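Local coordinates for Csm3 (Thermoplasma volcanium, PDB 6AE2), which probably binds RNA as a RAMP-family subunit of the type III-A CRISPR-Cas effector complex and may have endonuclease activity, at residues Y28-N33 with E192-L197; M34-L39 with S81-K86; L90-D95 with D103-M108. One frame throughout, in Å; residues are numbered along the deposited sequence.

Contact 1 (Y28-N33 with E192-L197)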
loop_
_atom_site.group_PDB
_atom_site.type_symbol
_atom_site.label_atom_id
_atom_site.label_comp_id
_atom_site.label_asym_id
_atom_site.label_seq_id
_atom_site.Cartn_x
_atom_site.Cartn_y
_atom_site.Cartn_z
ATOM N N TYR A 28 -32.990 9.981 -4.385
ATOM C CA TYR A 28 -32.030 10.058 -5.476
ATOM C C TYR A 28 -30.878 9.108 -5.187
ATOM O O TYR A 28 -30.694 8.649 -4.057
ATOM C CB TYR A 28 -31.505 11.485 -5.668
ATOM C CG TYR A 28 -31.133 12.195 -4.381
ATOM C CD1 TYR A 28 -29.868 12.065 -3.824
ATOM C CD2 TYR A 28 -32.055 12.993 -3.720
ATOM C CE1 TYR A 28 -29.537 12.717 -2.646
ATOM C CE2 TYR A 28 -31.735 13.650 -2.553
ATOM C CZ TYR A 28 -30.478 13.510 -2.017
ATOM O OH TYR A 28 -30.172 14.167 -0.848
ATOM N N ASN A 29 -30.114 8.813 -6.233
ATOM C CA ASN A 29 -28.828 8.151 -6.099
ATOM C C ASN A 29 -27.719 9.190 -6.185
ATOM O O ASN A 29 -27.817 10.156 -6.948
ATOM C CB ASN A 29 -28.619 7.089 -7.183
ATOM C CG ASN A 29 -29.728 6.059 -7.218
ATOM O OD1 ASN A 29 -30.171 5.568 -6.178
ATOM N ND2 ASN A 29 -30.177 5.715 -8.419
ATOM N N ILE A 30 -26.674 8.994 -5.388
ATOM C CA ILE A 30 -25.451 9.777 -5.491
ATOM C C ILE A 30 -24.422 8.917 -6.208
ATOM O O ILE A 30 -24.126 7.798 -5.771
ATOM C CB ILE A 30 -24.940 10.221 -4.113
ATOM C CG1 ILE A 30 -25.944 11.157 -3.439
ATOM C CG2 ILE A 30 -23.593 10.906 -4.247
ATOM C CD1 ILE A 30 -25.767 11.259 -1.940
ATOM N N ILE A 31 -23.885 9.427 -7.312
ATOM C CA ILE A 31 -22.937 8.695 -8.142
ATOM C C ILE A 31 -21.549 9.272 -7.910
ATOM O O ILE A 31 -21.359 10.493 -7.961
ATOM C CB ILE A 31 -23.319 8.763 -9.631
ATOM C CG1 ILE A 31 -24.782 8.359 -9.834
ATOM C CG2 ILE A 31 -22.407 7.873 -10.452
ATOM C CD1 ILE A 31 -25.153 7.048 -9.187
ATOM N N TYR A 32 -20.585 8.393 -7.645
ATOM C CA TYR A 32 -19.183 8.763 -7.482
ATOM C C TYR A 32 -18.372 8.039 -8.547
ATOM O O TYR A 32 -18.420 6.807 -8.635
ATOM C CB TYR A 32 -18.660 8.391 -6.091
ATOM C CG TYR A 32 -19.189 9.222 -4.942
ATOM C CD1 TYR A 32 -18.696 10.498 -4.694
ATOM C CD2 TYR A 32 -20.157 8.716 -4.082
ATOM C CE1 TYR A 32 -19.169 11.257 -3.634
ATOM C CE2 TYR A 32 -20.634 9.464 -3.020
ATOM C CZ TYR A 32 -20.139 10.734 -2.802
ATOM O OH TYR A 32 -20.615 11.480 -1.745
ATOM N N ASN A 33 -17.626 8.796 -9.350
ATOM C CA ASN A 33 -16.688 8.207 -10.306
ATOM C C ASN A 33 -15.355 8.049 -9.589
ATOM O O ASN A 33 -14.497 8.933 -9.615
ATOM C CB ASN A 33 -16.573 9.064 -11.560
ATOM C CG ASN A 33 -17.767 8.908 -12.480
ATOM O OD1 ASN A 33 -18.151 7.793 -12.835
ATOM N ND2 ASN A 33 -18.361 10.029 -12.874
ATOM N N GLU A 192 -24.408 11.949 7.100
ATOM C CA GLU A 192 -23.770 10.934 7.933
ATOM C C GLU A 192 -23.305 9.746 7.101
ATOM O O GLU A 192 -22.250 9.162 7.379
ATOM C CB GLU A 192 -24.730 10.477 9.033
ATOM C CG GLU A 192 -24.783 11.400 10.239
ATOM C CD GLU A 192 -23.445 11.520 10.945
ATOM O OE1 GLU A 192 -22.872 10.476 11.321
ATOM O OE2 GLU A 192 -22.969 12.661 11.125
ATOM N N MET A 193 -24.075 9.373 6.076
ATOM C CA MET A 193 -23.703 8.229 5.248
ATOM C C MET A 193 -22.461 8.528 4.420
ATOM O O MET A 193 -21.547 7.698 4.332
ATOM C CB MET A 193 -24.869 7.834 4.344
ATOM C CG MET A 193 -26.065 7.274 5.088
ATOM S SD MET A 193 -27.280 6.617 3.940
ATOM C CE MET A 193 -28.161 8.125 3.580
ATOM N N ILE A 194 -22.414 9.704 3.791
ATOM C CA ILE A 194 -21.209 10.116 3.075
ATOM C C ILE A 194 -20.016 10.123 4.023
ATOM O O ILE A 194 -18.938 9.611 3.699
ATOM C CB ILE A 194 -21.414 11.492 2.418
ATOM C CG1 ILE A 194 -22.374 11.386 1.232
ATOM C CG2 ILE A 194 -20.079 12.085 1.986
ATOM C CD1 ILE A 194 -23.085 12.684 0.916
ATOM N N LYS A 195 -20.204 10.690 5.219
ATOM C CA LYS A 195 -19.118 10.747 6.190
ATOM C C LYS A 195 -18.641 9.348 6.567
ATOM O O LYS A 195 -17.433 9.088 6.606
ATOM C CB LYS A 195 -19.564 11.519 7.431
ATOM C CG LYS A 195 -18.766 11.206 8.684
ATOM C CD LYS A 195 -19.137 12.140 9.824
ATOM C CE LYS A 195 -18.310 11.855 11.068
ATOM N NZ LYS A 195 -19.136 11.944 12.307
ATOM N N CYS A 196 -19.574 8.429 6.831
ATOM C CA CYS A 196 -19.187 7.052 7.124
ATOM C C CYS A 196 -18.411 6.441 5.963
ATOM O O CYS A 196 -17.477 5.659 6.172
ATOM C CB CYS A 196 -20.427 6.218 7.441
ATOM S SG CYS A 196 -20.143 4.434 7.456
ATOM N N LEU A 197 -18.778 6.795 4.731
ATOM C CA LEU A 197 -18.046 6.307 3.566
ATOM C C LEU A 197 -16.664 6.943 3.480
ATOM O O LEU A 197 -15.673 6.259 3.201
ATOM C CB LEU A 197 -18.849 6.583 2.294
ATOM C CG LEU A 197 -18.236 6.183 0.948
ATOM C CD1 LEU A 197 -17.631 4.784 0.993
ATOM C CD2 LEU A 197 -19.273 6.291 -0.163
#
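Y32 and I194 are brought together by two similar first torsions: Y32 sets CG anti to its carbonyl carbon (chi1 -71°), which sends the ring out from strand 26-38 toward the helix, and I194 sets CG1 the same way (chi1 -71°), turning CG1 toward the strand, with CD1 running across it. The two side chains cross at about a right angle. The phenol oxygen Y32 OH ends against the isoleucine, 3.5 Å from I194 CG1 and 3.8 Å from both I194 CG2 and I194 CD1, so the hydroxyl end of the tyrosine is met by all three outer carbons of one side chain. I30, two residues earlier on the same face of the strand, also crosses I194 nearly at right angles, and its CD1 lies 4.2 Å from I194 CD1. One turn further along the helix, L197 CD2 approaches the Y32 ring obliquely, 4.5 Å from Y32 CE2. No hydrogen bond links the segments, and the short segment axes come no nearer than 12.3 Å, at 26° to each other, a spacing bridged by branched aliphatic side chains and the Y32 phenol. This is helix-on-sheet packing in the RAMP fold: helix 190-205 lies over strand 26-38, which is paired with strands 175-185 and 220-230. I30 and Y32 both touch P227 of strand 220-230, while M193 faces I184 of strand 175-185 and I104 and M108 of helix 104-109.

Contact 2 (M34-L39 with S81-K86)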
loop_
_atom_site.group_PDB
_atom_site.type_symbol
_atom_site.label_atom_id
_atom_site.label_comp_id
_atom_site.label_asym_id
_atom_site.label_seq_id
_atom_site.Cartn_x
_atom_site.Cartn_y
_atom_site.Cartn_z
ATOM N N MET A 34 -15.183 6.900 -8.941
ATOM C CA MET A 34 -14.044 6.665 -8.066
ATOM C C MET A 34 -12.813 6.245 -8.861
ATOM O O MET A 34 -12.911 5.517 -9.854
ATOM C CB MET A 34 -14.401 5.590 -7.035
ATOM C CG MET A 34 -13.218 4.914 -6.366
ATOM S SD MET A 34 -13.739 3.559 -5.295
ATOM C CE MET A 34 -14.643 2.534 -6.453
ATOM N N GLU A 35 -11.649 6.722 -8.425
ATOM C CA GLU A 35 -10.365 6.318 -8.980
ATOM C C GLU A 35 -9.515 5.698 -7.879
ATOM O O GLU A 35 -9.474 6.208 -6.753
ATOM C CB GLU A 35 -9.621 7.500 -9.610
ATOM C CG GLU A 35 -8.181 7.186 -10.000
ATOM C CD GLU A 35 -7.499 8.330 -10.727
ATOM O OE1 GLU A 35 -8.046 8.793 -11.750
ATOM O OE2 GLU A 35 -6.415 8.763 -10.278
ATOM N N ILE A 36 -8.844 4.598 -8.208
ATOM C CA ILE A 36 -8.005 3.857 -7.272
ATOM C C ILE A 36 -6.601 3.799 -7.854
ATOM O O ILE A 36 -6.379 3.159 -8.892
ATOM C CB ILE A 36 -8.544 2.445 -7.016
ATOM C CG1 ILE A 36 -9.925 2.505 -6.365
ATOM C CG2 ILE A 36 -7.573 1.645 -6.163
ATOM C CD1 ILE A 36 -10.524 1.149 -6.120
ATOM N N GLU A 37 -5.651 4.451 -7.192
ATOM C CA GLU A 37 -4.259 4.433 -7.623
ATOM C C GLU A 37 -3.454 3.500 -6.729
ATOM O O GLU A 37 -3.538 3.581 -5.497
ATOM C CB GLU A 37 -3.646 5.833 -7.606
ATOM C CG GLU A 37 -2.266 5.882 -8.246
ATOM C CD GLU A 37 -1.634 7.258 -8.197
ATOM O OE1 GLU A 37 -0.694 7.506 -8.984
ATOM O OE2 GLU A 37 -2.072 8.088 -7.373
ATOM N N VAL A 38 -2.677 2.622 -7.355
ATOM C CA VAL A 38 -1.814 1.693 -6.635
ATOM C C VAL A 38 -0.551 2.432 -6.207
ATOM O O VAL A 38 0.160 3.001 -7.041
ATOM C CB VAL A 38 -1.478 0.476 -7.509
ATOM C CG1 VAL A 38 -0.434 -0.396 -6.836
ATOM C CG2 VAL A 38 -2.737 -0.325 -7.812
ATOM N N LEU A 39 -0.273 2.428 -4.902
ATOM C CA LEU A 39 0.939 3.030 -4.352
ATOM C C LEU A 39 2.031 2.006 -4.065
ATOM O O LEU A 39 3.206 2.272 -4.340
ATOM C CB LEU A 39 0.613 3.806 -3.073
ATOM C CG LEU A 39 -0.425 4.922 -3.220
ATOM C CD1 LEU A 39 -0.566 5.695 -1.922
ATOM C CD2 LEU A 39 -0.056 5.854 -4.364
ATOM N N SER A 81 -16.165 -6.333 -4.265
ATOM C CA SER A 81 -16.221 -7.032 -2.986
ATOM C C SER A 81 -14.971 -6.757 -2.160
ATOM O O SER A 81 -15.035 -6.681 -0.928
ATOM C CB SER A 81 -16.378 -8.534 -3.213
ATOM O OG SER A 81 -16.500 -8.832 -4.593
ATOM N N SER A 82 -13.821 -6.605 -2.823
ATOM C CA SER A 82 -12.577 -6.355 -2.104
ATOM C C SER A 82 -12.602 -4.993 -1.425
ATOM O O SER A 82 -12.253 -4.872 -0.245
ATOM C CB SER A 82 -11.392 -6.463 -3.062
ATOM O OG SER A 82 -11.226 -7.794 -3.519
ATOM N N ILE A 83 -13.014 -3.952 -2.154
ATOM C CA ILE A 83 -13.068 -2.613 -1.572
ATOM C C ILE A 83 -14.121 -2.555 -0.473
ATOM O O ILE A 83 -13.845 -2.122 0.652
ATOM C CB ILE A 83 -13.345 -1.564 -2.663
ATOM C CG1 ILE A 83 -12.332 -1.684 -3.800
ATOM C CG2 ILE A 83 -13.315 -0.163 -2.076
ATOM C CD1 ILE A 83 -12.897 -1.274 -5.140
ATOM N N LYS A 84 -15.343 -2.996 -0.787
ATOM C CA LYS A 84 -16.435 -2.921 0.178
ATOM C C LYS A 84 -16.149 -3.781 1.402
ATOM O O LYS A 84 -16.367 -3.352 2.542
ATOM C CB LYS A 84 -17.742 -3.343 -0.485
ATOM C CG LYS A 84 -18.987 -2.865 0.240
ATOM C CD LYS A 84 -20.241 -3.494 -0.340
ATOM C CE LYS A 84 -21.476 -3.045 0.420
ATOM N NZ LYS A 84 -22.703 -3.741 -0.051
ATOM N N GLY A 85 -15.656 -5.001 1.184
ATOM C CA GLY A 85 -15.351 -5.872 2.307
ATOM C C GLY A 85 -14.239 -5.330 3.184
ATOM O O GLY A 85 -14.287 -5.451 4.411
ATOM N N LYS A 86 -13.224 -4.719 2.571
ATOM C CA LYS A 86 -12.117 -4.179 3.350
ATOM C C LYS A 86 -12.548 -2.939 4.125
ATOM O O LYS A 86 -12.243 -2.804 5.315
ATOM C CB LYS A 86 -10.930 -3.863 2.437
ATOM C CG LYS A 86 -9.684 -3.419 3.183
ATOM C CD LYS A 86 -9.392 -4.354 4.344
ATOM C CE LYS A 86 -8.155 -3.926 5.111
ATOM N NZ LYS A 86 -7.280 -5.087 5.432
#
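M34 reaches I83 with the end of its chain: CB, CG and SD run out extended from the strand, and the last torsion (chi3 57°) bends CE aside, placing it 4.4 Å from I83 CD1. E35 follows on the other face of the strand, where its carboxylate has a long, weak ion pair with K175. I36 then returns to the helix side and makes the closest approach of the two segments. Its CG1-CD1 branch and that of I83 reach toward each other tip to tip, I36 CD1 lying 3.5 Å from I83 CD1 and 4.1 Å from I83 CG1. I83 CD1 is thus shared by two residues of one strand face, and the contact is made by aliphatic carbon and a methionine methyl, without a hydrogen bond between the segments. E37 again lies on the far face, in a long, weak ion pair with K221. All three touching residues are buried near the centre of the chain, where helix 80-93 is laid on the antiparallel RAMP sheet. M34 also packs on I180 of strand 175-185 and on I222 and L224 of strand 220-230, while I36 and I83 both touch I78 of strand 71-78.

Contact 3 (L90-D95 with D103-M108)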
loop_
_atom_site.group_PDB
_atom_site.type_symbol
_atom_site.label_atom_id
_atom_site.label_comp_id
_atom_site.label_asym_id
_atom_site.label_seq_id
_atom_site.Cartn_x
_atom_site.Cartn_y
_atom_site.Cartn_z
ATOM N N LEU A 90 -12.782 -2.552 8.258
ATOM C CA LEU A 90 -12.030 -1.508 8.945
ATOM C C LEU A 90 -12.929 -0.684 9.859
ATOM O O LEU A 90 -12.521 -0.302 10.963
ATOM C CB LEU A 90 -11.335 -0.606 7.927
ATOM C CG LEU A 90 -10.151 -1.226 7.181
ATOM C CD1 LEU A 90 -9.938 -0.525 5.855
ATOM C CD2 LEU A 90 -8.894 -1.164 8.027
ATOM N N LEU A 91 -14.157 -0.396 9.419
ATOM C CA LEU A 91 -15.076 0.357 10.264
ATOM C C LEU A 91 -15.537 -0.478 11.452
ATOM O O LEU A 91 -15.726 0.051 12.553
ATOM C CB LEU A 91 -16.268 0.842 9.444
ATOM C CG LEU A 91 -15.953 1.910 8.395
ATOM C CD1 LEU A 91 -16.966 1.868 7.257
ATOM C CD2 LEU A 91 -15.902 3.292 9.031
ATOM N N GLU A 92 -15.718 -1.783 11.251
ATOM C CA GLU A 92 -16.059 -2.662 12.361
ATOM C C GLU A 92 -14.900 -2.829 13.334
ATOM O O GLU A 92 -15.130 -3.163 14.502
ATOM C CB GLU A 92 -16.507 -4.026 11.833
ATOM C CG GLU A 92 -17.838 -3.989 11.102
ATOM C CD GLU A 92 -18.054 -5.198 10.214
ATOM O OE1 GLU A 92 -17.059 -5.736 9.685
ATOM O OE2 GLU A 92 -19.223 -5.608 10.041
ATOM N N ASN A 93 -13.663 -2.602 12.882
ATOM C CA ASN A 93 -12.516 -2.664 13.782
ATOM C C ASN A 93 -12.429 -1.422 14.660
ATOM O O ASN A 93 -12.047 -1.515 15.832
ATOM C CB ASN A 93 -11.225 -2.839 12.982
ATOM C CG ASN A 93 -11.115 -4.210 12.345
ATOM O OD1 ASN A 93 -11.923 -5.097 12.615
ATOM N ND2 ASN A 93 -10.109 -4.389 11.495
ATOM N N VAL A 94 -12.777 -0.252 14.113
ATOM C CA VAL A 94 -12.761 0.984 14.887
ATOM C C VAL A 94 -14.076 1.240 15.608
ATOM O O VAL A 94 -14.206 2.267 16.291
ATOM C CB VAL A 94 -12.430 2.201 13.998
ATOM C CG1 VAL A 94 -11.166 1.939 13.191
ATOM C CG2 VAL A 94 -13.608 2.537 13.091
ATOM N N ASP A 95 -15.055 0.341 15.479
ATOM C CA ASP A 95 -16.364 0.487 16.115
ATOM C C ASP A 95 -17.034 1.792 15.678
ATOM O O ASP A 95 -17.368 2.659 16.487
ATOM C CB ASP A 95 -16.239 0.399 17.642
ATOM C CG ASP A 95 -17.578 0.189 18.335
ATOM O OD1 ASP A 95 -18.354 1.160 18.460
ATOM O OD2 ASP A 95 -17.853 -0.952 18.762
ATOM N N ASP A 103 -26.427 1.866 13.924
ATOM C CA ASP A 103 -25.534 1.035 13.119
ATOM C C ASP A 103 -25.640 1.481 11.663
ATOM O O ASP A 103 -26.273 0.841 10.820
ATOM C CB ASP A 103 -25.877 -0.440 13.291
ATOM C CG ASP A 103 -24.733 -1.355 12.902
ATOM O OD1 ASP A 103 -23.711 -0.854 12.387
ATOM O OD2 ASP A 103 -24.856 -2.581 13.113
ATOM N N ILE A 104 -25.000 2.616 11.370
ATOM C CA ILE A 104 -24.981 3.117 10.001
ATOM C C ILE A 104 -24.143 2.210 9.109
ATOM O O ILE A 104 -24.403 2.100 7.904
ATOM C CB ILE A 104 -24.475 4.572 9.976
ATOM C CG1 ILE A 104 -24.557 5.152 8.560
ATOM C CG2 ILE A 104 -23.055 4.661 10.524
ATOM C CD1 ILE A 104 -24.619 6.661 8.525
ATOM N N VAL A 105 -23.138 1.541 9.680
ATOM C CA VAL A 105 -22.329 0.602 8.907
ATOM C C VAL A 105 -23.204 -0.514 8.354
ATOM O O VAL A 105 -23.182 -0.809 7.152
ATOM C CB VAL A 105 -21.184 0.043 9.773
ATOM C CG1 VAL A 105 -20.558 -1.178 9.112
ATOM C CG2 VAL A 105 -20.139 1.115 10.027
ATOM N N SER A 106 -23.995 -1.146 9.224
ATOM C CA SER A 106 -24.916 -2.185 8.773
ATOM C C SER A 106 -25.932 -1.622 7.789
ATOM O O SER A 106 -26.195 -2.221 6.740
ATOM C CB SER A 106 -25.624 -2.815 9.974
ATOM O OG SER A 106 -24.900 -3.917 10.495
ATOM N N LYS A 107 -26.507 -0.457 8.108
ATOM C CA LYS A 107 -27.547 0.113 7.259
ATOM C C LYS A 107 -27.030 0.430 5.861
ATOM O O LYS A 107 -27.785 0.342 4.886
ATOM C CB LYS A 107 -28.122 1.370 7.909
ATOM C CG LYS A 107 -29.535 1.704 7.459
ATOM C CD LYS A 107 -30.457 0.504 7.611
ATOM C CE LYS A 107 -31.862 0.819 7.127
ATOM N NZ LYS A 107 -32.861 0.725 8.227
ATOM N N MET A 108 -25.753 0.792 5.740
ATOM C CA MET A 108 -25.164 1.101 4.440
ATOM C C MET A 108 -24.653 -0.157 3.742
ATOM O O MET A 108 -25.075 -0.473 2.626
ATOM C CB MET A 108 -24.029 2.116 4.607
ATOM C CG MET A 108 -24.481 3.564 4.639
ATOM S SD MET A 108 -23.103 4.706 4.431
ATOM C CE MET A 108 -22.633 4.371 2.735
#
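V105 meets L91 and E92 with its two different methyls, in a pair of consecutive helices joined by a loop, within the RAMP-family chain, in which the end of helix 80-93 faces the start of helix 104-109. With chi1 at 166°, V105 has CG1 anti to its backbone N and CG2 anti to its carbonyl carbon, and the branches part toward separate residues. CG2 lies against the root of the leucine, 3.9 Å from L91 CB. CG1 reaches the aliphatic part of the glutamate, 4.4 Å from E92 CG. V105 therefore sits across two consecutive residues of the opposing helix, a small contact with no hydrogen bond between the segments. Beyond CG the carboxylate of E92 turns to R88, four residues back in its own helix, where OE2 forms a salt bridge with R88 NE; V105 and S106 also touch R88. V94 packs on W26 of the second subunit. The second helix is opened by D103 as N-cap. Its carboxylate is gripped twice by S106, both bonds arriving from above the carboxylate plane: S106 N to D103 OD1 at 3.2 Å, with an N-H...O angle of 167°, and S106 OG to D103 OD2 at 2.9 Å.

In the fold
Contacts 1 and 2 divide strand 26-38 between two helices: its first half lies under helix 190-205 and its second under helix 80-93, with the contact centres about 16 Å apart. Contact 3 joins helix 80-93 to helix 104-109, its centre about 15 Å from that of contact 1 and about 17 Å from that of contact 2. Contacts 1 and 3 touch directly: E192 O lies 3.6 Å from I104 CD1, and C196 O 4.0 Å from L91 CD1. Helices 80-93 and 190-205 each pack on strand 26-38, and helix 104-109 packs against both helices. Contact 2 lies near the chain's centre, and contacts 1 and 3 lie farther out.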